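Local coordinates for periplasmic sugar-binding protein (Chloroflexus aurantiacus, PDB 4RXU) that binds beta-D-glucose between its two lobes and, as a periplasmic solute-binding component of an ABC-type sugar transporter, probably delivers the sugar for uptake, at residues A[70-75]-A[97-102]; A[162-167]-A[213-218]; A[175-180]-A[189-194]; A[248-253]-A[257-262]. One frame throughout, in Å; residues are numbered along the deposited sequence.

Contact 1 of 4, residues A[70-75]-A[97-102]; sequences GSSAKE and GTAAAA
Ser72 and Ala99 mark the nearest approach of the two backbones, their CA atoms lying 6.4 Å apart. Ser72 opens the first turn of helix 72-84, whereas Ala99 belongs to a type I beta turn from Thr98 to Ala101 that leads into helix 101-109. That turn is closed by Ala101 N and Thr98 O at 3.1 Å. On the other segment Ser71 is the N-cap residue: its OG accepts from Lys74 N at 3.0 Å, in a nearly straight bond of 166°. Both segments lie in the connections from strands 61-67 and 89-92 to the helices that follow them, as expected of alternating beta-alpha units. Across the contact no hydrogen bond forms, and two side chains meet two methyl groups. Ser72 OG touches Ala99 CB at 3.4 Å; the methylene carbon of the serine is a little farther from the same methyl. One turn later Glu75 reaches over with an extended chain; its CG is anti to the backbone N (chi1 174°), which carries the carboxylate toward the turn. There Glu75 OE1 lies 3.3 Å from Ala100 CB and nearly as close to that residue's CA. The other oxygen, OE2, accepts from His95 N, and this bond probably sets the position of the carboxylate. What the chemistry implies is a contact of shape more than of polarity: the small alanine side chains are consistent with the close approach, and a polar link runs from the buried Glu75 carboxylate to His95 N, tying helix 72-84 to the loop after strand 89-92.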
loop_
_atom_site.group_PDB
_atom_site.type_symbol
_atom_site.label_atom_id
_atom_site.label_comp_id
_atom_site.label_asym_id
_atom_site.label_seq_id
_atom_site.Cartn_x
_atom_site.Cartn_y
_atom_site.Cartn_z
ATOM N N GLY A 70 -4.727 -12.853 8.272
ATOM C CA GLY A 70 -4.498 -11.702 9.120
ATOM C C GLY A 70 -3.977 -12.058 10.488
ATOM O O GLY A 70 -4.184 -11.305 11.426
ATOM N N SER A 71 -3.326 -13.223 10.594
ATOM C CA SER A 71 -2.790 -13.726 11.858
ATOM C C SER A 71 -1.295 -13.972 11.775
ATOM O O SER A 71 -0.845 -14.818 10.996
ATOM C CB SER A 71 -3.460 -15.040 12.230
ATOM O OG SER A 71 -2.769 -15.673 13.285
ATOM N N SER A 72 -0.533 -13.313 12.649
ATOM C CA SER A 72 0.911 -13.563 12.685
ATOM C C SER A 72 1.215 -14.987 13.131
ATOM O O SER A 72 2.198 -15.599 12.693
ATOM C CB SER A 72 1.632 -12.615 13.615
ATOM O OG SER A 72 1.526 -11.293 13.171
ATOM N N ALA A 73 0.370 -15.538 13.993
ATOM C CA ALA A 73 0.606 -16.891 14.439
ATOM C C ALA A 73 0.374 -17.883 13.295
ATOM O O ALA A 73 1.144 -18.846 13.121
ATOM C CB ALA A 73 -0.279 -17.219 15.640
ATOM N N LYS A 74 -0.667 -17.649 12.506
ATOM C CA LYS A 74 -0.920 -18.534 11.360
ATOM C C LYS A 74 0.173 -18.352 10.309
ATOM O O LYS A 74 0.611 -19.298 9.688
ATOM C CB LYS A 74 -2.283 -18.272 10.740
ATOM C CG LYS A 74 -2.595 -19.147 9.542
ATOM C CD LYS A 74 -2.711 -20.605 9.927
ATOM C CE LYS A 74 -3.117 -21.553 8.812
ATOM N NZ LYS A 74 -4.509 -21.406 8.362
ATOM N N GLU A 75 0.594 -17.112 10.107
ATOM C CA GLU A 75 1.696 -16.830 9.201
ATOM C C GLU A 75 2.949 -17.653 9.531
ATOM O O GLU A 75 3.559 -18.268 8.673
ATOM C CB GLU A 75 1.967 -15.337 9.277
ATOM C CG GLU A 75 3.174 -14.865 8.506
ATOM C CD GLU A 75 3.325 -13.390 8.755
ATOM O OE1 GLU A 75 4.071 -13.024 9.705
ATOM O OE2 GLU A 75 2.633 -12.610 8.059
ATOM N N GLY A 97 4.588 -6.520 10.363
ATOM C CA GLY A 97 5.990 -6.582 9.932
ATOM C C GLY A 97 6.945 -6.968 11.047
ATOM O O GLY A 97 7.801 -7.803 10.883
ATOM N N THR A 98 6.769 -6.347 12.209
ATOM C CA THR A 98 7.622 -6.644 13.342
ATOM C C THR A 98 7.357 -8.037 13.870
ATOM O O THR A 98 8.310 -8.779 14.167
ATOM C CB THR A 98 7.453 -5.608 14.443
ATOM O OG1 THR A 98 7.936 -4.359 13.951
ATOM C CG2 THR A 98 8.276 -5.989 15.678
ATOM N N ALA A 99 6.084 -8.400 13.975
ATOM C CA ALA A 99 5.731 -9.725 14.493
ATOM C C ALA A 99 6.261 -10.863 13.651
ATOM O O ALA A 99 6.471 -11.952 14.159
ATOM C CB ALA A 99 4.238 -9.891 14.610
ATOM N N ALA A 100 6.472 -10.604 12.363
ATOM C CA ALA A 100 6.968 -11.626 11.422
ATOM C C ALA A 100 8.454 -11.952 11.603
ATOM O O ALA A 100 8.993 -12.844 10.923
ATOM C CB ALA A 100 6.717 -11.146 9.993
ATOM N N ALA A 101 9.136 -11.224 12.494
ATOM C CA ALA A 101 10.548 -11.502 12.707
ATOM C C ALA A 101 10.860 -12.977 13.021
ATOM O O ALA A 101 11.783 -13.569 12.433
ATOM C CB ALA A 101 11.135 -10.567 13.770
ATOM N N ALA A 102 10.094 -13.582 13.923
ATOM C CA ALA A 102 10.391 -14.973 14.325
ATOM C C ALA A 102 10.209 -15.936 13.152
ATOM O O ALA A 102 10.972 -16.885 12.989
ATOM C CB ALA A 102 9.555 -15.409 15.520
#

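Contact 2 of 4, residues A[162-167]-A[213-218]. With BGC (beta-D-glucopyranose), chain C.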
loop_
_atom_site.group_PDB
_atom_site.type_symbol
_atom_site.label_atom_id
_atom_site.label_comp_id
_atom_site.label_asym_id
_atom_site.label_seq_id
_atom_site.Cartn_x
_atom_site.Cartn_y
_atom_site.Cartn_z
ATOM N N GLY A 162 -3.149 3.874 6.598
ATOM C CA GLY A 162 -3.230 2.409 6.641
ATOM C C GLY A 162 -3.088 1.848 8.058
ATOM O O GLY A 162 -3.064 2.609 9.039
ATOM N N ALA A 163 -3.005 0.516 8.150
ATOM C CA ALA A 163 -2.813 -0.187 9.422
ATOM C C ALA A 163 -1.404 -0.009 9.965
ATOM O O ALA A 163 -0.432 -0.187 9.229
ATOM C CB ALA A 163 -3.117 -1.675 9.251
ATOM N N ALA A 164 -1.280 0.318 11.264
ATOM C CA ALA A 164 0.063 0.473 11.856
ATOM C C ALA A 164 0.922 -0.783 11.865
ATOM O O ALA A 164 2.153 -0.685 11.963
ATOM C CB ALA A 164 -0.001 1.046 13.257
ATOM N N SER A 165 0.280 -1.945 11.739
ATOM C CA SER A 165 1.014 -3.208 11.601
ATOM C C SER A 165 1.732 -3.382 10.249
ATOM O O SER A 165 2.548 -4.289 10.071
ATOM C CB SER A 165 0.075 -4.389 11.824
ATOM O OG SER A 165 -1.119 -4.186 11.089
ATOM N N ASP A 166 1.426 -2.498 9.307
ATOM C CA ASP A 166 2.016 -2.507 7.962
ATOM C C ASP A 166 3.067 -1.415 7.879
ATOM O O ASP A 166 2.735 -0.239 7.955
ATOM C CB ASP A 166 0.881 -2.229 6.963
ATOM C CG ASP A 166 1.326 -2.172 5.539
ATOM O OD1 ASP A 166 2.522 -2.414 5.250
ATOM O OD2 ASP A 166 0.418 -1.895 4.711
ATOM N N ASN A 167 4.336 -1.774 7.737
ATOM C CA ASN A 167 5.358 -0.732 7.587
ATOM C C ASN A 167 5.056 0.221 6.432
ATOM O O ASN A 167 5.437 1.397 6.457
ATOM C CB ASN A 167 6.730 -1.365 7.418
ATOM C CG ASN A 167 7.837 -0.359 7.469
ATOM O OD1 ASN A 167 8.022 0.331 8.479
ATOM N ND2 ASN A 167 8.608 -0.287 6.396
ATOM N N LYS A 213 1.207 8.330 16.332
ATOM C CA LYS A 213 0.112 9.064 17.019
ATOM C C LYS A 213 -0.897 9.614 16.013
ATOM O O LYS A 213 -2.093 9.585 16.246
ATOM C CB LYS A 213 0.630 10.218 17.886
ATOM C CG LYS A 213 1.506 9.760 19.039
ATOM C CD LYS A 213 1.736 10.852 20.048
ATOM C CE LYS A 213 2.781 11.815 19.577
ATOM N NZ LYS A 213 2.904 12.899 20.590
ATOM N N ILE A 214 -0.392 10.113 14.888
ATOM C CA ILE A 214 -1.280 10.600 13.845
ATOM C C ILE A 214 -2.045 9.437 13.246
ATOM O O ILE A 214 -3.280 9.482 13.140
ATOM C CB ILE A 214 -0.534 11.383 12.734
ATOM C CG1 ILE A 214 0.173 12.611 13.324
ATOM C CG2 ILE A 214 -1.513 11.808 11.645
ATOM C CD1 ILE A 214 1.133 13.240 12.330
ATOM N N ILE A 215 -1.311 8.391 12.874
ATOM C CA ILE A 215 -1.940 7.233 12.250
ATOM C C ILE A 215 -3.003 6.663 13.178
ATOM O O ILE A 215 -4.063 6.284 12.736
ATOM C CB ILE A 215 -0.892 6.179 11.803
ATOM C CG1 ILE A 215 -0.067 6.775 10.666
ATOM C CG2 ILE A 215 -1.532 4.817 11.468
ATOM C CD1 ILE A 215 1.186 5.998 10.353
ATOM N N GLY A 216 -2.742 6.649 14.476
ATOM C CA GLY A 216 -3.754 6.125 15.417
ATOM C C GLY A 216 -5.081 6.850 15.338
ATOM O O GLY A 216 -6.140 6.272 15.512
ATOM N N GLN A 217 -5.006 8.161 15.124
ATOM C CA GLN A 217 -6.216 8.986 15.027
ATOM C C GLN A 217 -6.937 8.863 13.688
ATOM O O GLN A 217 -8.153 9.100 13.618
ATOM C CB GLN A 217 -5.876 10.450 15.236
ATOM C CG GLN A 217 -5.540 10.780 16.660
ATOM C CD GLN A 217 -5.529 12.276 16.869
ATOM O OE1 GLN A 217 -5.028 13.018 16.033
ATOM N NE2 GLN A 217 -6.052 12.719 17.990
ATOM N N VAL A 218 -6.195 8.516 12.641
ATOM C CA VAL A 218 -6.744 8.533 11.268
ATOM C C VAL A 218 -6.679 7.176 10.565
ATOM O O VAL A 218 -6.887 7.093 9.371
ATOM C CB VAL A 218 -6.131 9.654 10.382
ATOM C CG1 VAL A 218 -6.248 11.010 11.072
ATOM C CG2 VAL A 218 -4.683 9.367 9.982
HETATM C C2 BGC C . -0.043 -2.459 0.061
HETATM C C3 BGC C . -1.172 -1.694 -0.601
HETATM C C4 BGC C . -2.502 -2.188 -0.052
HETATM C C5 BGC C . -2.515 -2.160 1.477
HETATM C C6 BGC C . -3.748 -2.793 2.082
HETATM C C1 BGC C . -0.203 -2.161 1.542
HETATM O O1 BGC C . 0.889 -2.592 2.300
HETATM O O2 BGC C . 1.211 -1.994 -0.449
HETATM O O3 BGC C . -1.084 -1.906 -2.007
HETATM O O4 BGC C . -3.537 -1.282 -0.484
HETATM O O5 BGC C . -1.381 -2.830 1.993
HETATM O O6 BGC C . -4.007 -4.088 1.533
#
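The loop that leads from strand 155-159 to helix 167-185, and that carries a glucose-binding aspartate, rests against helix 208-218 through Gly162, Ala164 and Ile215. The nearest backbone pair is Ala164 and Ile215, with CA atoms 7.1 Å apart. Ile215 does all the touching from the helix, and with one branch: CG2, placed anti to the backbone N, meets Gly162 O at 3.6 Å. The same Ile215 CG2 is 4.4 Å from Ala164 CB, a looser apolar contact near the surface. Gly162 O is also hydrogen-bonded to Thr219 OG1, and the side chain of Ile215 packs on Phe170 of helix 167-185 as well. Ala164 is the second residue of a type I beta turn from Ala163 to Asp166, closed by Asp166 N and Ala163 O at 3.0 Å. Asp166 then divides its carboxylate between two tasks. OD1 caps the following helix by accepting from Asn168 N, while Asp166 OD2 accepts the anomeric hydroxyl O1 of the glucose at 2.6 Å and a second bond from Trp222 NE1. Ile215 itself stays away from the sugar. Its packing and the Thr219 bond hold Gly162 at the base of the same loop. The chemistry thus implies a carboxylate gripped at both oxygens by three bonds, which would probably limit its rotation and keep OD2 directed at the sugar.

Contact 3 of 4, residues A[175-180]-A[189-194]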
loop_
_atom_site.group_PDB
_atom_site.type_symbol
_atom_site.label_atom_id
_atom_site.label_comp_id
_atom_site.label_asym_id
_atom_site.label_seq_id
_atom_site.Cartn_x
_atom_site.Cartn_y
_atom_site.Cartn_z
ATOM N N GLY A 175 5.641 9.828 2.977
ATOM C CA GLY A 175 5.769 10.405 1.639
ATOM C C GLY A 175 4.776 11.542 1.439
ATOM O O GLY A 175 5.093 12.645 0.876
ATOM N N ALA A 176 3.566 11.308 1.936
ATOM C CA ALA A 176 2.520 12.342 1.850
ATOM C C ALA A 176 2.805 13.534 2.748
ATOM O O ALA A 176 2.653 14.691 2.353
ATOM C CB ALA A 176 1.157 11.748 2.192
ATOM N N TRP A 177 3.204 13.246 3.979
ATOM C CA TRP A 177 3.452 14.296 4.964
ATOM C C TRP A 177 4.526 15.258 4.481
ATOM O O TRP A 177 4.456 16.474 4.714
ATOM C CB TRP A 177 3.907 13.685 6.285
ATOM C CG TRP A 177 4.095 14.700 7.385
ATOM C CD1 TRP A 177 5.280 15.156 7.874
ATOM C CD2 TRP A 177 3.056 15.389 8.117
ATOM N NE1 TRP A 177 5.047 16.081 8.873
ATOM C CE2 TRP A 177 3.694 16.223 9.057
ATOM C CE3 TRP A 177 1.652 15.351 8.091
ATOM C CZ2 TRP A 177 2.969 17.038 9.953
ATOM C CZ3 TRP A 177 0.931 16.145 8.983
ATOM C CH2 TRP A 177 1.594 16.981 9.900
ATOM N N LYS A 178 5.542 14.708 3.830
ATOM C CA LYS A 178 6.654 15.545 3.393
ATOM C C LYS A 178 6.300 16.460 2.233
ATOM O O LYS A 178 7.061 17.374 1.932
ATOM C CB LYS A 178 7.915 14.720 3.175
ATOM C CG LYS A 178 8.310 14.048 4.496
ATOM C CD LYS A 178 9.750 13.700 4.544
ATOM C CE LYS A 178 10.254 13.407 5.934
ATOM N NZ LYS A 178 11.550 12.713 5.733
ATOM N N VAL A 179 5.133 16.231 1.625
ATOM C CA VAL A 179 4.548 17.167 0.667
ATOM C C VAL A 179 3.497 18.059 1.321
ATOM O O VAL A 179 3.434 19.270 1.057
ATOM C CB VAL A 179 3.948 16.392 -0.534
ATOM C CG1 VAL A 179 3.092 17.287 -1.425
ATOM C CG2 VAL A 179 5.055 15.727 -1.346
ATOM N N LEU A 180 2.651 17.469 2.150
ATOM C CA LEU A 180 1.585 18.254 2.764
ATOM C C LEU A 180 2.037 19.233 3.852
ATOM O O LEU A 180 1.476 20.318 3.974
ATOM C CB LEU A 180 0.475 17.357 3.323
ATOM C CG LEU A 180 -0.252 16.460 2.333
ATOM C CD1 LEU A 180 -1.069 15.403 3.069
ATOM C CD2 LEU A 180 -1.139 17.262 1.403
ATOM N N PHE A 189 -3.506 24.457 3.466
ATOM C CA PHE A 189 -4.396 23.463 4.039
ATOM C C PHE A 189 -4.559 23.638 5.548
ATOM O O PHE A 189 -3.629 24.050 6.247
ATOM C CB PHE A 189 -3.861 22.059 3.808
ATOM C CG PHE A 189 -3.893 21.610 2.389
ATOM C CD1 PHE A 189 -5.102 21.448 1.730
ATOM C CD2 PHE A 189 -2.700 21.305 1.722
ATOM C CE1 PHE A 189 -5.120 20.988 0.425
ATOM C CE2 PHE A 189 -2.718 20.850 0.416
ATOM C CZ PHE A 189 -3.927 20.699 -0.236
ATOM N N VAL A 190 -5.736 23.258 6.027
ATOM C CA VAL A 190 -6.031 23.219 7.440
ATOM C C VAL A 190 -6.552 21.836 7.758
ATOM O O VAL A 190 -7.544 21.397 7.187
ATOM C CB VAL A 190 -7.079 24.271 7.839
ATOM C CG1 VAL A 190 -7.519 24.121 9.283
ATOM C CG2 VAL A 190 -6.538 25.667 7.610
ATOM N N ILE A 191 -5.837 21.142 8.643
ATOM C CA ILE A 191 -6.173 19.771 9.003
ATOM C C ILE A 191 -7.457 19.726 9.822
ATOM O O ILE A 191 -7.546 20.382 10.858
ATOM C CB ILE A 191 -5.064 19.126 9.835
ATOM C CG1 ILE A 191 -3.732 19.077 9.070
ATOM C CG2 ILE A 191 -5.456 17.703 10.260
ATOM C CD1 ILE A 191 -2.548 18.806 9.977
ATOM N N LYS A 192 -8.421 18.910 9.404
ATOM C CA LYS A 192 -9.721 18.878 10.081
ATOM C C LYS A 192 -10.020 17.645 10.912
ATOM O O LYS A 192 -11.026 17.645 11.626
ATOM C CB LYS A 192 -10.860 19.018 9.073
ATOM C CG LYS A 192 -10.724 20.258 8.218
ATOM C CD LYS A 192 -10.859 21.503 9.066
ATOM C CE LYS A 192 -10.714 22.746 8.207
ATOM N NZ LYS A 192 -11.111 23.920 9.017
ATOM N N ASN A 193 -9.176 16.611 10.844
ATOM C CA ASN A 193 -9.473 15.365 11.552
ATOM C C ASN A 193 -8.334 14.717 12.339
ATOM O O ASN A 193 -8.316 13.513 12.535
ATOM C CB ASN A 193 -10.053 14.344 10.595
ATOM C CG ASN A 193 -9.038 13.837 9.609
ATOM O OD1 ASN A 193 -8.096 14.543 9.262
ATOM N ND2 ASN A 193 -9.240 12.609 9.137
ATOM N N SER A 194 -7.377 15.510 12.794
ATOM C CA SER A 194 -6.308 14.940 13.604
ATOM C C SER A 194 -5.624 16.001 14.432
ATOM O O SER A 194 -4.770 16.746 13.948
ATOM C CB SER A 194 -5.247 14.204 12.750
ATOM O OG SER A 194 -4.144 13.809 13.547
#
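Leu180 and Phe189 both turn their CG anti to the carbonyl carbon, at chi1 -60° and -69°, which lets the leucine branch and the phenyl ring converge between helix and strand. They lie within the beta-alpha-beta unit formed by strand 155-159, helix 167-185 and strand 189-191, in the lobe built on a four-stranded parallel sheet; strand 189-191 is an outermost strand of that sheet. The methyl CD2 of Leu180 approaches Phe189 CE2 to 4.0 Å, and the leucine meets the ring at a slant. Their CA atoms stand 8.0 Å apart, a separation bridged by the side chains, and no hydrogen bond passes between the segments. Phe189 also meets Tyr247 of the strand 246-249 edge-to-face, and Leu180 packs on Leu159 and on Ala143 of helix 135-148. These neighbours show that the contact belongs to the buried layer between sheet and helices. The polar end of the Trp177 indole is engaged outside the pair, where NE1 is hydrogen-bonded to Lys203 O. The benzo edge is the part turned to the strand. Ile191, two residues along from Phe189 and likewise directed at the helix, completes the layer and continues onto Ala197 and Val198 of helix 195-199. At this end the touch is light: Ile191 CD1 lies at the edge of the indole, near its plane, 4.5 Å from Trp177 CZ3.

Contact 4 of 4, residues A[248-253]-A[257-262]; sequences ILAPND and RAIADA. With BGC (beta-D-glucopyranose), chain C.
Ile248 and Ile259 lie side by side and point opposite ways, touching through their CG2 methyls at 3.7 Å. In Ile259 this branch is anti to the backbone N, while CG1 stands beside it (chi1 -66°) and sends CD1 the other way, to within 4.1 Å of Ala250 CB. One isoleucine thus spans Ile248 at the strand end and Ala250 in the loop that follows. Nearer the helix start the grip is polar: Arg257 N donates to Asp253 O at 3.0 Å, a regular first-turn bond. The arginine chain bends at chi3 and brings Arg257 NH1 obliquely to the same carbonyl, 3.6 Å from Asp253 O and not bonded to it; its hydrogen bond goes to Ser283 OG. Asp253 likewise turns its carboxylate elsewhere, to Thr295 OG1, Gln292 NE2 and Glu280 N. Between the two regions Asn252, the N-cap residue, directs ND2 to glucose O4 at 2.9 Å in a nearly straight bond (168°), with its OD1 held by Thr255 OG1. The contact closes the strand-to-helix half of a beta-alpha-beta unit: Ile248 and Ala250 also pack on strand 269-274, Arg257 on helix 281-288, and Ala258 on helix 224-237.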
loop_
_atom_site.group_PDB
_atom_site.type_symbol
_atom_site.label_atom_id
_atom_site.label_comp_id
_atom_site.label_asym_id
_atom_site.label_seq_id
_atom_site.Cartn_x
_atom_site.Cartn_y
_atom_site.Cartn_z
ATOM N N ILE A 248 -8.779 15.169 0.498
ATOM C CA ILE A 248 -8.805 13.940 1.269
ATOM C C ILE A 248 -7.630 13.045 0.870
ATOM O O ILE A 248 -7.510 12.617 -0.279
ATOM C CB ILE A 248 -10.092 13.146 1.037
ATOM C CG1 ILE A 248 -11.335 14.003 1.334
ATOM C CG2 ILE A 248 -10.081 11.847 1.859
ATOM C CD1 ILE A 248 -12.624 13.448 0.775
ATOM N N LEU A 249 -6.748 12.803 1.839
ATOM C CA LEU A 249 -5.621 11.868 1.674
ATOM C C LEU A 249 -6.132 10.490 2.065
ATOM O O LEU A 249 -6.076 10.125 3.234
ATOM C CB LEU A 249 -4.433 12.259 2.555
ATOM C CG LEU A 249 -3.228 11.317 2.360
ATOM C CD1 LEU A 249 -2.521 11.565 1.032
ATOM C CD2 LEU A 249 -2.275 11.486 3.522
ATOM N N ALA A 250 -6.690 9.756 1.110
ATOM C CA ALA A 250 -7.147 8.375 1.382
ATOM C C ALA A 250 -6.003 7.456 0.971
ATOM O O ALA A 250 -5.406 7.639 -0.099
ATOM C CB ALA A 250 -8.418 8.050 0.601
ATOM N N PRO A 251 -5.688 6.431 1.807
ATOM C CA PRO A 251 -4.414 5.732 1.589
ATOM C C PRO A 251 -4.451 4.634 0.534
ATOM O O PRO A 251 -3.427 4.314 -0.031
ATOM C CB PRO A 251 -4.095 5.161 2.982
ATOM C CG PRO A 251 -5.445 4.965 3.611
ATOM C CD PRO A 251 -6.263 6.133 3.129
ATOM N N ASN A 252 -5.624 4.056 0.261
ATOM C CA ASN A 252 -5.711 3.109 -0.852
ATOM C C ASN A 252 -7.080 3.161 -1.484
ATOM O O ASN A 252 -7.923 3.921 -1.043
ATOM C CB ASN A 252 -5.310 1.674 -0.450
ATOM C CG ASN A 252 -6.392 0.929 0.312
ATOM O OD1 ASN A 252 -7.395 1.496 0.764
ATOM N ND2 ASN A 252 -6.162 -0.371 0.504
ATOM N N ASP A 253 -7.318 2.330 -2.492
ATOM C CA ASP A 253 -8.569 2.413 -3.265
ATOM C C ASP A 253 -9.835 2.092 -2.489
ATOM O O ASP A 253 -10.797 2.873 -2.516
ATOM C CB ASP A 253 -8.473 1.550 -4.514
ATOM C CG ASP A 253 -7.680 2.229 -5.616
ATOM O OD1 ASP A 253 -7.350 3.425 -5.484
ATOM O OD2 ASP A 253 -7.434 1.573 -6.645
ATOM N N ARG A 257 -12.890 4.760 -1.623
ATOM C CA ARG A 257 -14.288 4.692 -2.032
ATOM C C ARG A 257 -15.181 4.834 -0.815
ATOM O O ARG A 257 -16.202 5.510 -0.881
ATOM C CB ARG A 257 -14.567 3.405 -2.798
ATOM C CG ARG A 257 -13.803 3.311 -4.121
ATOM C CD ARG A 257 -14.374 2.233 -5.038
ATOM N NE ARG A 257 -14.537 0.939 -4.352
ATOM C CZ ARG A 257 -13.549 0.084 -4.097
ATOM N NH1 ARG A 257 -12.317 0.357 -4.518
ATOM N NH2 ARG A 257 -13.792 -1.052 -3.403
ATOM N N ALA A 258 -14.799 4.192 0.294
ATOM C CA ALA A 258 -15.589 4.263 1.534
ATOM C C ALA A 258 -15.680 5.705 2.023
ATOM O O ALA A 258 -16.750 6.192 2.384
ATOM C CB ALA A 258 -14.952 3.399 2.610
ATOM N N ILE A 259 -14.546 6.387 2.007
ATOM C CA ILE A 259 -14.451 7.764 2.463
ATOM C C ILE A 259 -15.167 8.704 1.500
ATOM O O ILE A 259 -15.970 9.556 1.909
ATOM C CB ILE A 259 -12.967 8.180 2.664
ATOM C CG1 ILE A 259 -12.357 7.365 3.821
ATOM C CG2 ILE A 259 -12.855 9.672 2.914
ATOM C CD1 ILE A 259 -10.846 7.296 3.842
ATOM N N ALA A 260 -14.905 8.524 0.215
ATOM C CA ALA A 260 -15.635 9.278 -0.813
ATOM C C ALA A 260 -17.148 9.124 -0.681
ATOM O O ALA A 260 -17.881 10.101 -0.822
ATOM C CB ALA A 260 -15.181 8.864 -2.206
ATOM N N ASP A 261 -17.606 7.920 -0.373
ATOM C CA ASP A 261 -19.044 7.667 -0.188
ATOM C C ASP A 261 -19.613 8.521 0.940
ATOM O O ASP A 261 -20.699 9.089 0.824
ATOM C CB ASP A 261 -19.342 6.182 0.094
ATOM C CG ASP A 261 -19.126 5.274 -1.109
ATOM O OD1 ASP A 261 -18.947 5.761 -2.262
ATOM O OD2 ASP A 261 -19.118 4.038 -0.863
ATOM N N ALA A 262 -18.875 8.628 2.034
ATOM C CA ALA A 262 -19.302 9.498 3.147
ATOM C C ALA A 262 -19.334 10.980 2.772
ATOM O O ALA A 262 -20.298 11.706 3.072
ATOM C CB ALA A 262 -18.387 9.282 4.347
HETATM C C2 BGC C . -0.043 -2.459 0.061
HETATM C C3 BGC C . -1.172 -1.694 -0.601
HETATM C C4 BGC C . -2.502 -2.188 -0.052
HETATM C C5 BGC C . -2.515 -2.160 1.477
HETATM C C6 BGC C . -3.748 -2.793 2.082
HETATM C C1 BGC C . -0.203 -2.161 1.542
HETATM O O1 BGC C . 0.889 -2.592 2.300
HETATM O O2 BGC C . 1.211 -1.994 -0.449
HETATM O O3 BGC C . -1.084 -1.906 -2.007
HETATM O O4 BGC C . -3.537 -1.282 -0.484
HETATM O O5 BGC C . -1.381 -2.830 1.993
HETATM O O6 BGC C . -4.007 -4.088 1.533
#

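From the N terminus, contact 1 comes first, closing a 21-residue excursion that holds the rest of helix 72-84 and strand 89-92 in the lobe of the larger mixed sheet. Contact 2 then closes a longer span of the second lobe, and within that span contact 3 closes over eight residues; contact 4 follows in series, across only three intervening residues, and no two contacts cross. Gly97 N and Ser165 O, 3.0 Å apart, probably hydrogen-bond contact 1 to contact 2 across the lobes. Gln217 OE1 and Ser194 OG join contacts 2 and 3, while Leu249 of contact 4 packs on Ala176 and Leu180 of contact 3. Contacts 2 and 4 both reach the glucose.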